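Local coordinates for glucose-resistance amylase regulator (Weissella paramesenteroides ATCC 33313, PDB 4RK6), which probably regulates transcription as a DNA-binding repressor of the LacI family and binds D-glucose in the cleft of its periplasmic-binding-protein-like sugar-binding region, at residues N109-E112 and M113-I117; D119-D123 and M124-N128; K151-D155 and H156-Y160; G212-V215 and P216-L219. All coordinates share one frame; numbering follows the deposited sequence.

Overall arrangement
Contacts 1 and 2 lie at the start and end of one helix, 110-123, with centres 14 Å apart. Contact 1 is at the sugar end: the side chain of Glu110 comes about 4 Å from the bound glucose. Contact 3 closes the neighbouring helix, 144-155, and touches both of the others. Ser152 OG lies 2.7 Å from Asn115 OD1 of contact 1, and His156 NE2 lies 2.8 Å from Asp119 OD1 of contact 2, so two probable hydrogen bonds tie helix 144-155 and the residue that follows it to helix 110-123. Contact 4 stands apart in the loop before strand 220-223; its nearest atoms are about 6 Å from contact 2 and about 12 Å from contacts 1 and 3.

Contact 1 of 4, residues N109-E112 and M113-I117; sequences NEFE and MMNSI
Met113, a selenomethionine, opens the first full turn of helix 110-123 by giving its N-H to Asn109 O at 3.0 Å. Its chain runs back toward the helix start and bends at the selenium (chi3 -77°), which carries CE against the carboxylate of Glu110, 3.5 Å from Glu110 CD. That carboxylate forms a salt bridge to Arg145, a residue of the glucose pocket. Met114 N follows with a bond to Glu110 O, and its CB rests near the same carbonyl while the selenium end leads off. Asn115 N reaches Phe111 O at 2.8 Å. One turn on from Phe111, Asn115 has its CB over one face of the Phe111 ring, 4.2 Å from the centroid and displaced toward the rim, a CH-pi contact. With CG anti to the backbone N (chi1 -167°), the amide comes beside the ring, its plane only 14° from the ring plane. Asn115 OD1 is taken by Ser152 of helix 144-155. At Ser116 the backbone N bonds to Glu112 O, whereas OG, in one of its two conformers, turns back to Met113 O. In the turn before, Asn109 OD1 receives Glu112 N at 3.0 Å. This N-cap bond serves the N-H of Glu112, the i to i+4 bonds take over from Met113 N onward, and the Arg145 bridge would be expected to favour an ionised Glu110.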
loop_
_atom_site.group_PDB
_atom_site.type_symbol
_atom_site.label_atom_id
_atom_site.label_comp_id
_atom_site.label_asym_id
_atom_site.label_seq_id
_atom_site.Cartn_x
_atom_site.Cartn_y
_atom_site.Cartn_z
ATOM N N ASN A 109 -6.680 21.437 -3.358
ATOM C CA ASN A 109 -7.689 22.305 -2.793
ATOM C C ASN A 109 -8.943 21.528 -2.418
ATOM O O ASN A 109 -9.685 21.083 -3.286
ATOM C CB ASN A 109 -8.040 23.437 -3.756
ATOM C CG ASN A 109 -8.953 24.488 -3.135
ATOM O OD1 ASN A 109 -10.113 24.241 -2.800
ATOM N ND2 ASN A 109 -8.431 25.707 -3.023
ATOM N N GLU A 110 -9.178 21.393 -1.121
ATOM C CA GLU A 110 -10.227 20.502 -0.621
ATOM C C GLU A 110 -11.629 20.915 -1.062
ATOM O O GLU A 110 -12.414 20.071 -1.481
ATOM C CB GLU A 110 -10.145 20.359 0.902
ATOM C CG GLU A 110 -9.018 19.464 1.385
ATOM C CD GLU A 110 -9.379 17.977 1.356
ATOM O OE1 GLU A 110 -10.555 17.619 1.104
ATOM O OE2 GLU A 110 -8.479 17.178 1.629
ATOM N N PHE A 111 -11.963 22.204 -0.998
ATOM C CA PHE A 111 -13.294 22.586 -1.411
ATOM C C PHE A 111 -13.498 22.384 -2.909
ATOM O O PHE A 111 -14.564 21.957 -3.335
ATOM C CB PHE A 111 -13.657 24.019 -1.012
ATOM C CG PHE A 111 -15.059 24.374 -1.388
ATOM C CD1 PHE A 111 -16.133 23.915 -0.624
ATOM C CD2 PHE A 111 -15.317 25.083 -2.552
ATOM C CE1 PHE A 111 -17.431 24.182 -1.003
ATOM C CE2 PHE A 111 -16.617 25.360 -2.927
ATOM C CZ PHE A 111 -17.673 24.909 -2.151
ATOM N N GLU A 112 -12.492 22.716 -3.709
ATOM C CA GLU A 112 -12.594 22.517 -5.153
ATOM C C GLU A 112 -12.798 21.051 -5.501
ATOM O O GLU A 112 -13.614 20.730 -6.388
ATOM C CB GLU A 112 -11.347 23.041 -5.849
ATOM C CG GLU A 112 -11.453 23.156 -7.358
ATOM C CD GLU A 112 -10.185 23.722 -7.981
ATOM O OE1 GLU A 112 -9.661 23.101 -8.927
ATOM O OE2 GLU A 112 -9.701 24.781 -7.522
HETATM N N MSE A 113 -12.051 20.161 -4.832
HETATM C CA MSE A 113 -12.226 18.703 -5.058
HETATM C C MSE A 113 -13.638 18.323 -4.788
HETATM O O MSE A 113 -14.319 17.742 -5.650
HETATM C CB MSE A 113 -11.336 17.836 -4.173
HETATM C CG MSE A 113 -9.874 17.905 -4.590
HETATM SE SE MSE A 113 -8.904 16.399 -3.778
HETATM C CE MSE A 113 -8.775 17.142 -1.947
HETATM N N MSE A 114 -14.123 18.674 -3.601
HETATM C CA MSE A 114 -15.470 18.265 -3.194
HETATM C C MSE A 114 -16.530 18.876 -4.056
HETATM O O MSE A 114 -17.486 18.211 -4.462
HETATM C CB MSE A 114 -15.749 18.641 -1.750
HETATM C CG MSE A 114 -17.121 18.173 -1.288
HETATM SE SE MSE A 114 -17.200 16.201 -1.182
HETATM C CE MSE A 114 -15.863 16.002 0.218
ATOM N N ASN A 115 -16.395 20.162 -4.330
ATOM C CA ASN A 115 -17.358 20.836 -5.153
ATOM C C ASN A 115 -17.413 20.284 -6.591
ATOM O O ASN A 115 -18.489 20.181 -7.160
ATOM C CB ASN A 115 -17.088 22.325 -5.145
ATOM C CG ASN A 115 -18.225 23.099 -5.714
ATOM O OD1 ASN A 115 -19.336 23.072 -5.179
ATOM N ND2 ASN A 115 -17.980 23.769 -6.837
ATOM N N SER A 116 -16.278 19.882 -7.149
ATOM C CA SER A 116 -16.261 19.265 -8.475
ATOM C C SER A 116 -17.064 17.961 -8.472
ATOM O O SER A 116 -17.730 17.643 -9.417
ATOM C CB SER A 116 -14.830 19.029 -8.978
ATOM O OG SER A 116 -14.202 17.918 -8.350
ATOM N N ILE A 117 -16.999 17.206 -7.390
ATOM C CA ILE A 117 -17.686 15.917 -7.356
ATOM C C ILE A 117 -19.189 16.131 -7.231
ATOM O O ILE A 117 -19.962 15.508 -7.915
ATOM C CB ILE A 117 -17.195 15.033 -6.186
ATOM C CG1 ILE A 117 -15.701 14.718 -6.348
ATOM C CG2 ILE A 117 -18.044 13.777 -6.095
ATOM C CD1 ILE A 117 -15.077 14.100 -5.112
HETATM O O HOH W 1 -14.860 22.968 -8.013
#

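Contact 2 of 4, residues D119-D123 and M124-N128; sequences DYLID and MGHKN
A Schellman motif ends helix 110-123 here and turns the chain toward strand 129-132 in the periplasmic-binding-protein-like domain. Its two bonds run back into the last turn: His126 N to Leu121 O at 3.0 Å, and Gly125 N to Ile122 O at 2.9 Å. Gly125 makes the reversal with positive phi, 98°. Just before it, Met124 N still keeps the helical bond to Tyr120 O, with a weak second one to Leu121 O.

The selenomethionine side chain of Met124 folds back over the tyrosine. With CG anti to its carbonyl carbon (chi1 -66°), Met124 sets CG over one face of the Tyr120 ring, 3.8 Å from the centroid and offset toward the rim, as a CH-pi contact. The bends at chi2 and chi3 then keep SE and CE near the ring and its hydroxyl: SE lies obliquely to the ring at 4.8 Å from the centroid, a Met-aromatic contact, and CE reaches on to Tyr120 OH. His126 brings its ring edge to Leu121 O, which lies in the ring plane 3.4 Å from CD2. Both ring nitrogens bond outward, ND1 to Thr191 and NE2 to Leu281 O, which ties the turn to the loop before strand 192-195 and to the C-terminal tail.

On the Ile122 side, the CA-H of Ile122 points almost straight at His126 O, and water 2 donates to both Ile122 O and His126 O at 3.0 and 2.8 Å. Leu121 O and Ile122 O, at the helix end, are thus met by the reversing backbone, and Ile122 O by a water as well, while the imidazole is held at both nitrogens.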
loop_
_atom_site.group_PDB
_atom_site.type_symbol
_atom_site.label_atom_id
_atom_site.label_comp_id
_atom_site.label_asym_id
_atom_site.label_seq_id
_atom_site.Cartn_x
_atom_site.Cartn_y
_atom_site.Cartn_z
ATOM N N ASP A 119 -20.863 18.809 -8.054
ATOM C CA ASP A 119 -21.345 19.382 -9.309
ATOM C C ASP A 119 -21.612 18.317 -10.388
ATOM O O ASP A 119 -22.639 18.325 -11.073
ATOM C CB ASP A 119 -20.352 20.413 -9.829
ATOM C CG ASP A 119 -21.010 21.436 -10.709
ATOM O OD1 ASP A 119 -21.932 22.138 -10.240
ATOM O OD2 ASP A 119 -20.619 21.519 -11.879
ATOM N N TYR A 120 -20.669 17.397 -10.517
ATOM C CA TYR A 120 -20.787 16.295 -11.456
ATOM C C TYR A 120 -21.957 15.387 -11.110
ATOM O O TYR A 120 -22.758 15.033 -11.977
ATOM C CB TYR A 120 -19.470 15.489 -11.485
ATOM C CG TYR A 120 -19.553 14.257 -12.315
ATOM C CD1 TYR A 120 -19.820 14.336 -13.673
ATOM C CD2 TYR A 120 -19.381 13.010 -11.752
ATOM C CE1 TYR A 120 -19.905 13.189 -14.457
ATOM C CE2 TYR A 120 -19.466 11.866 -12.521
ATOM C CZ TYR A 120 -19.727 11.947 -13.853
ATOM O OH TYR A 120 -19.798 10.775 -14.575
ATOM N N LEU A 121 -22.072 14.987 -9.850
ATOM C CA LEU A 121 -23.148 14.081 -9.476
ATOM C C LEU A 121 -24.531 14.710 -9.692
ATOM O O LEU A 121 -25.439 14.041 -10.162
ATOM C CB LEU A 121 -23.008 13.620 -8.028
ATOM C CG LEU A 121 -21.877 12.594 -7.798
ATOM C CD1 LEU A 121 -21.719 12.280 -6.322
ATOM C CD2 LEU A 121 -22.102 11.325 -8.581
ATOM N N ILE A 122 -24.665 15.990 -9.370
ATOM C CA ILE A 122 -25.928 16.712 -9.601
ATOM C C ILE A 122 -26.211 16.851 -11.107
ATOM O O ILE A 122 -27.343 16.669 -11.552
ATOM C CB ILE A 122 -25.921 18.084 -8.890
ATOM C CG1 ILE A 122 -26.001 17.854 -7.371
ATOM C CG2 ILE A 122 -27.052 18.995 -9.383
ATOM C CD1 ILE A 122 -25.733 19.116 -6.586
ATOM N N ASP A 123 -25.188 17.152 -11.892
ATOM C CA ASP A 123 -25.307 17.165 -13.367
ATOM C C ASP A 123 -25.770 15.799 -13.918
ATOM O O ASP A 123 -26.472 15.732 -14.922
ATOM C CB ASP A 123 -23.977 17.551 -14.022
ATOM C CG ASP A 123 -23.672 19.045 -13.954
ATOM O OD1 ASP A 123 -24.525 19.826 -13.502
ATOM O OD2 ASP A 123 -22.555 19.434 -14.349
HETATM N N MSE A 124 -25.371 14.716 -13.248
HETATM C CA MSE A 124 -25.750 13.363 -13.648
HETATM C C MSE A 124 -27.090 12.956 -13.070
HETATM O O MSE A 124 -27.503 11.813 -13.234
HETATM C CB MSE A 124 -24.656 12.383 -13.217
HETATM C CG MSE A 124 -23.325 12.556 -13.932
HETATM SE SE MSE A 124 -23.422 12.202 -15.865
HETATM C CE MSE A 124 -23.220 10.241 -15.729
ATOM N N GLY A 125 -27.771 13.873 -12.370
ATOM C CA GLY A 125 -29.166 13.688 -11.944
ATOM C C GLY A 125 -29.382 13.213 -10.522
ATOM O O GLY A 125 -30.522 12.875 -10.133
ATOM N N HIS A 126 -28.304 13.164 -9.739
ATOM C CA HIS A 126 -28.377 12.763 -8.343
ATOM C C HIS A 126 -28.731 13.964 -7.474
ATOM O O HIS A 126 -28.295 15.082 -7.746
ATOM C CB HIS A 126 -27.058 12.151 -7.891
ATOM C CG HIS A 126 -26.714 10.910 -8.646
ATOM N ND1 HIS A 126 -27.089 9.657 -8.214
ATOM C CD2 HIS A 126 -26.093 10.732 -9.834
ATOM C CE1 HIS A 126 -26.724 8.760 -9.113
ATOM N NE2 HIS A 126 -26.092 9.384 -10.092
ATOM N N LYS A 127 -29.552 13.698 -6.462
ATOM C CA LYS A 127 -29.970 14.694 -5.466
ATOM C C LYS A 127 -29.713 14.228 -4.042
ATOM O O LYS A 127 -29.242 14.991 -3.196
ATOM C CB LYS A 127 -31.462 15.011 -5.639
ATOM C CG LYS A 127 -31.740 16.133 -6.639
ATOM C CD LYS A 127 -33.225 16.393 -6.883
ATOM C CE LYS A 127 -33.932 17.009 -5.680
ATOM N NZ LYS A 127 -34.624 15.999 -4.829
ATOM N N ASN A 128 -30.034 12.967 -3.771
ATOM C CA ASN A 128 -29.770 12.384 -2.472
ATOM C C ASN A 128 -28.408 11.706 -2.458
ATOM O O ASN A 128 -28.220 10.704 -3.139
ATOM C CB ASN A 128 -30.876 11.402 -2.135
ATOM C CG ASN A 128 -32.204 12.114 -1.964
ATOM O OD1 ASN A 128 -32.273 13.138 -1.281
ATOM N ND2 ASN A 128 -33.229 11.608 -2.591
HETATM O O HOH W 2 -29.631 16.659 -9.622
#

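Contact 3 of 4, residues K151-D155 and H156-Y160; sequences KSMTD and HNLAY
This is a helix C-terminus closed by a backbone reversal and by a histidine side chain, at the point where helix 144-155 passes into the loop before strand 163-166. Ser152 O accepts two hydrogen bonds from one residue. His156 ND1 donates to it at 2.7 Å and His156 N at 3.1 Å, and the two arrive from opposite faces of the carbonyl plane. Seen from the imidazole, the bond is made at the ring edge, with Ser152 O only 4° out of the ring plane. CG sits anti to the carbonyl carbon (chi1 -77°), which swings the ring back along the helix toward Ser152.

The far nitrogen, NE2, bonds to Asp119 of helix 110-123. With ND1 donating to a carbonyl and NE2 facing a carboxylate, the ring may well carry both protons. These two bonds fix its rotation and connect the helix end to its neighbour.

One side of the turn is apolar. Met153, a selenomethionine bent at chi2 and chi3, crosses Leu158 so that its CE touches Leu158 CD1 at 3.6 Å, with SE a little farther from the same methyl. On the solvent-facing side Lys151 NZ bridges to Asp155 OD2 at 3.0 Å, where OD2 offers its syn lone pair.

The backbone finishes the helix through Leu158 N to Met153 O at 3.1 Å and Asn157 N to Thr154 O at 3.0 Å. Asn157, the C-prime residue, has positive phi (64°), and with these two bonds completes a Schellman motif.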
loop_
_atom_site.group_PDB
_atom_site.type_symbol
_atom_site.label_atom_id
_atom_site.label_comp_id
_atom_site.label_asym_id
_atom_site.label_seq_id
_atom_site.Cartn_x
_atom_site.Cartn_y
_atom_site.Cartn_z
ATOM N N LYS A 151 -21.432 22.269 2.600
ATOM C CA LYS A 151 -21.394 23.592 1.953
ATOM C C LYS A 151 -21.731 23.475 0.472
ATOM O O LYS A 151 -22.560 24.215 -0.050
ATOM C CB LYS A 151 -20.018 24.224 2.120
ATOM C CG LYS A 151 -19.867 25.599 1.452
ATOM C CD LYS A 151 -18.467 26.175 1.623
ATOM C CE LYS A 151 -18.394 27.653 1.243
ATOM N NZ LYS A 151 -19.121 28.000 -0.011
ATOM N N SER A 152 -21.112 22.511 -0.207
ATOM C CA SER A 152 -21.343 22.347 -1.635
ATOM C C SER A 152 -22.800 21.956 -1.938
ATOM O O SER A 152 -23.416 22.479 -2.868
ATOM C CB SER A 152 -20.367 21.320 -2.235
ATOM O OG SER A 152 -20.597 21.199 -3.629
HETATM N N MSE A 153 -23.349 21.040 -1.155
HETATM C CA MSE A 153 -24.704 20.575 -1.367
HETATM C C MSE A 153 -25.652 21.734 -1.161
HETATM O O MSE A 153 -26.561 21.944 -1.962
HETATM C CB MSE A 153 -25.066 19.424 -0.435
HETATM C CG MSE A 153 -24.291 18.130 -0.732
HETATM SE SE MSE A 153 -25.044 17.220 -2.287
HETATM C CE MSE A 153 -26.619 16.395 -1.442
ATOM N N THR A 154 -25.443 22.494 -0.089
ATOM C CA THR A 154 -26.319 23.639 0.174
ATOM C C THR A 154 -26.099 24.786 -0.832
ATOM O O THR A 154 -27.074 25.431 -1.212
ATOM C CB THR A 154 -26.223 24.108 1.640
ATOM O OG1 THR A 154 -24.887 24.479 1.956
ATOM C CG2 THR A 154 -26.644 23.017 2.587
ATOM N N ASP A 155 -24.860 25.006 -1.304
ATOM C CA ASP A 155 -24.580 25.973 -2.403
ATOM C C ASP A 155 -25.368 25.636 -3.681
ATOM O O ASP A 155 -25.690 26.519 -4.474
ATOM C CB ASP A 155 -23.095 25.993 -2.787
ATOM C CG ASP A 155 -22.197 26.719 -1.779
ATOM O OD1 ASP A 155 -22.663 27.468 -0.908
ATOM O OD2 ASP A 155 -20.970 26.540 -1.884
ATOM N N HIS A 156 -25.649 24.349 -3.885
ATOM C CA HIS A 156 -26.418 23.844 -5.031
ATOM C C HIS A 156 -27.931 23.772 -4.752
ATOM O O HIS A 156 -28.690 23.136 -5.500
ATOM C CB HIS A 156 -25.893 22.443 -5.431
ATOM C CG HIS A 156 -24.608 22.465 -6.200
ATOM N ND1 HIS A 156 -23.370 22.547 -5.594
ATOM C CD2 HIS A 156 -24.372 22.398 -7.532
ATOM C CE1 HIS A 156 -22.426 22.532 -6.522
ATOM N NE2 HIS A 156 -23.009 22.451 -7.707
ATOM N N ASN A 157 -28.361 24.427 -3.676
ATOM C CA ASN A 157 -29.768 24.508 -3.290
ATOM C C ASN A 157 -30.402 23.178 -2.934
ATOM O O ASN A 157 -31.599 22.989 -3.091
ATOM C CB ASN A 157 -30.584 25.241 -4.363
ATOM C CG ASN A 157 -30.024 26.614 -4.656
ATOM O OD1 ASN A 157 -29.661 27.359 -3.736
ATOM N ND2 ASN A 157 -29.922 26.953 -5.935
ATOM N N LEU A 158 -29.600 22.267 -2.397
ATOM C CA LEU A 158 -30.146 21.052 -1.803
ATOM C C LEU A 158 -30.251 21.262 -0.304
ATOM O O LEU A 158 -29.699 22.217 0.244
ATOM C CB LEU A 158 -29.279 19.832 -2.158
ATOM C CG LEU A 158 -29.210 19.577 -3.669
ATOM C CD1 LEU A 158 -28.342 18.350 -3.961
ATOM C CD2 LEU A 158 -30.594 19.427 -4.293
ATOM N N ALA A 159 -30.968 20.369 0.351
ATOM C CA ALA A 159 -31.350 20.564 1.738
ATOM C C ALA A 159 -30.788 19.458 2.598
ATOM O O ALA A 159 -30.309 18.433 2.093
ATOM C CB ALA A 159 -32.868 20.605 1.846
ATOM N N TYR A 160 -30.861 19.657 3.910
ATOM C CA TYR A 160 -30.389 18.658 4.867
ATOM C C TYR A 160 -30.989 17.269 4.647
ATOM O O TYR A 160 -30.313 16.273 4.906
ATOM C CB TYR A 160 -30.623 19.121 6.312
ATOM C CG TYR A 160 -29.953 20.444 6.620
ATOM C CD1 TYR A 160 -28.566 20.593 6.503
ATOM C CD2 TYR A 160 -30.706 21.554 7.009
ATOM C CE1 TYR A 160 -27.951 21.806 6.779
ATOM C CE2 TYR A 160 -30.103 22.769 7.287
ATOM C CZ TYR A 160 -28.729 22.894 7.170
ATOM O OH TYR A 160 -28.142 24.105 7.450
#

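Contact 4 of 4, residues G212-V215 and P216-L219; sequences GKTV and PEDL
Asp218 folds its carboxylate back onto Lys213 and Thr214 in a cis-proline turn, the Val215-Pro216 peptide being cis, in the loop that leads from helix 198-210 to strand 220-223 of the periplasmic-binding-protein-like domain. Within the turn Val215 CG1 approaches Leu219 O at 3.3 Å, and Met208 of helix 198-210 packs against Lys213, Val215, Asp218 and Leu219. The backbone N of Asp218 first bonds to Thr214 O at 2.8 Å, an alpha-turn hydrogen bond that runs nearly in line with the carbonyl. Moving outward, Asp218 CB lies 3.4 Å from the same Thr214 O and also faces Lys213 CB. CG lies 3.8 Å from Lys213 CB, and the two side chains cross at about a right angle. At the tip the oxygens part company. OD2 accepts Thr214 N at 2.9 Å and 159° through its anti lone pair, so Thr214 is gripped at both its N-H and its C=O by one residue. OD1 looks toward the lysine ammonium but stays 4.6 Å from Lys213 NZ, too far for a salt bridge. Water 3 spans that separation: it donates to Asp218 OD1 at 3.0 Å and accepts from Lys213 NZ at 2.8 Å.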
loop_
_atom_site.group_PDB
_atom_site.type_symbol
_atom_site.label_atom_id
_atom_site.label_comp_id
_atom_site.label_asym_id
_atom_site.label_seq_id
_atom_site.Cartn_x
_atom_site.Cartn_y
_atom_site.Cartn_z
ATOM N N GLY A 212 -26.482 -8.922 -3.569
ATOM C CA GLY A 212 -27.291 -9.046 -4.782
ATOM C C GLY A 212 -27.557 -7.763 -5.551
ATOM O O GLY A 212 -28.557 -7.665 -6.268
ATOM N N LYS A 213 -26.669 -6.781 -5.408
ATOM C CA LYS A 213 -26.812 -5.512 -6.100
ATOM C C LYS A 213 -25.559 -5.246 -6.905
ATOM O O LYS A 213 -24.594 -6.006 -6.828
ATOM C CB LYS A 213 -27.107 -4.406 -5.092
ATOM C CG LYS A 213 -28.466 -4.601 -4.380
ATOM C CD LYS A 213 -28.971 -3.366 -3.658
ATOM C CE LYS A 213 -30.380 -3.569 -3.090
ATOM N NZ LYS A 213 -31.441 -3.601 -4.135
ATOM N N THR A 214 -25.594 -4.191 -7.717
ATOM C CA THR A 214 -24.489 -3.868 -8.587
ATOM C C THR A 214 -24.296 -2.368 -8.657
ATOM O O THR A 214 -25.264 -1.626 -8.745
ATOM C CB THR A 214 -24.766 -4.395 -10.011
ATOM O OG1 THR A 214 -25.091 -5.793 -9.935
ATOM C CG2 THR A 214 -23.552 -4.207 -10.915
ATOM N N VAL A 215 -23.034 -1.948 -8.613
ATOM C CA VAL A 215 -22.644 -0.557 -8.873
ATOM C C VAL A 215 -22.364 -0.465 -10.358
ATOM O O VAL A 215 -21.653 -1.334 -10.876
ATOM C CB VAL A 215 -21.353 -0.236 -8.081
ATOM C CG1 VAL A 215 -20.775 1.114 -8.468
ATOM C CG2 VAL A 215 -21.610 -0.290 -6.583
ATOM N N PRO A 216 -22.875 0.540 -11.071
ATOM C CA PRO A 216 -23.586 1.726 -10.535
ATOM C C PRO A 216 -25.121 1.655 -10.523
ATOM O O PRO A 216 -25.757 2.579 -10.027
ATOM C CB PRO A 216 -23.161 2.832 -11.492
ATOM C CG PRO A 216 -22.968 2.119 -12.789
ATOM C CD PRO A 216 -22.353 0.784 -12.430
ATOM N N GLU A 217 -25.694 0.572 -11.037
ATOM C CA GLU A 217 -27.163 0.466 -11.193
ATOM C C GLU A 217 -27.860 0.794 -9.883
ATOM O O GLU A 217 -28.870 1.489 -9.871
ATOM C CB GLU A 217 -27.575 -0.954 -11.643
ATOM C CG GLU A 217 -27.320 -1.287 -13.110
ATOM C CD GLU A 217 -25.860 -1.177 -13.530
ATOM O OE1 GLU A 217 -25.602 -0.521 -14.563
ATOM O OE2 GLU A 217 -24.964 -1.724 -12.834
ATOM N N ASP A 218 -27.325 0.274 -8.775
ATOM C CA ASP A 218 -27.971 0.387 -7.469
ATOM C C ASP A 218 -27.343 1.418 -6.548
ATOM O O ASP A 218 -27.858 1.665 -5.465
ATOM C CB ASP A 218 -27.983 -0.980 -6.795
ATOM C CG ASP A 218 -28.760 -2.012 -7.603
ATOM O OD1 ASP A 218 -29.905 -1.702 -7.998
ATOM O OD2 ASP A 218 -28.232 -3.112 -7.861
ATOM N N LEU A 219 -26.225 1.999 -6.974
ATOM C CA LEU A 219 -25.490 3.020 -6.213
ATOM C C LEU A 219 -24.348 3.531 -7.063
ATOM O O LEU A 219 -23.508 2.739 -7.482
ATOM C CB LEU A 219 -24.898 2.463 -4.913
ATOM C CG LEU A 219 -24.086 3.471 -4.088
ATOM C CD1 LEU A 219 -24.970 4.577 -3.542
ATOM C CD2 LEU A 219 -23.299 2.788 -2.957
HETATM O O HOH W 3 -31.419 -1.163 -5.519
#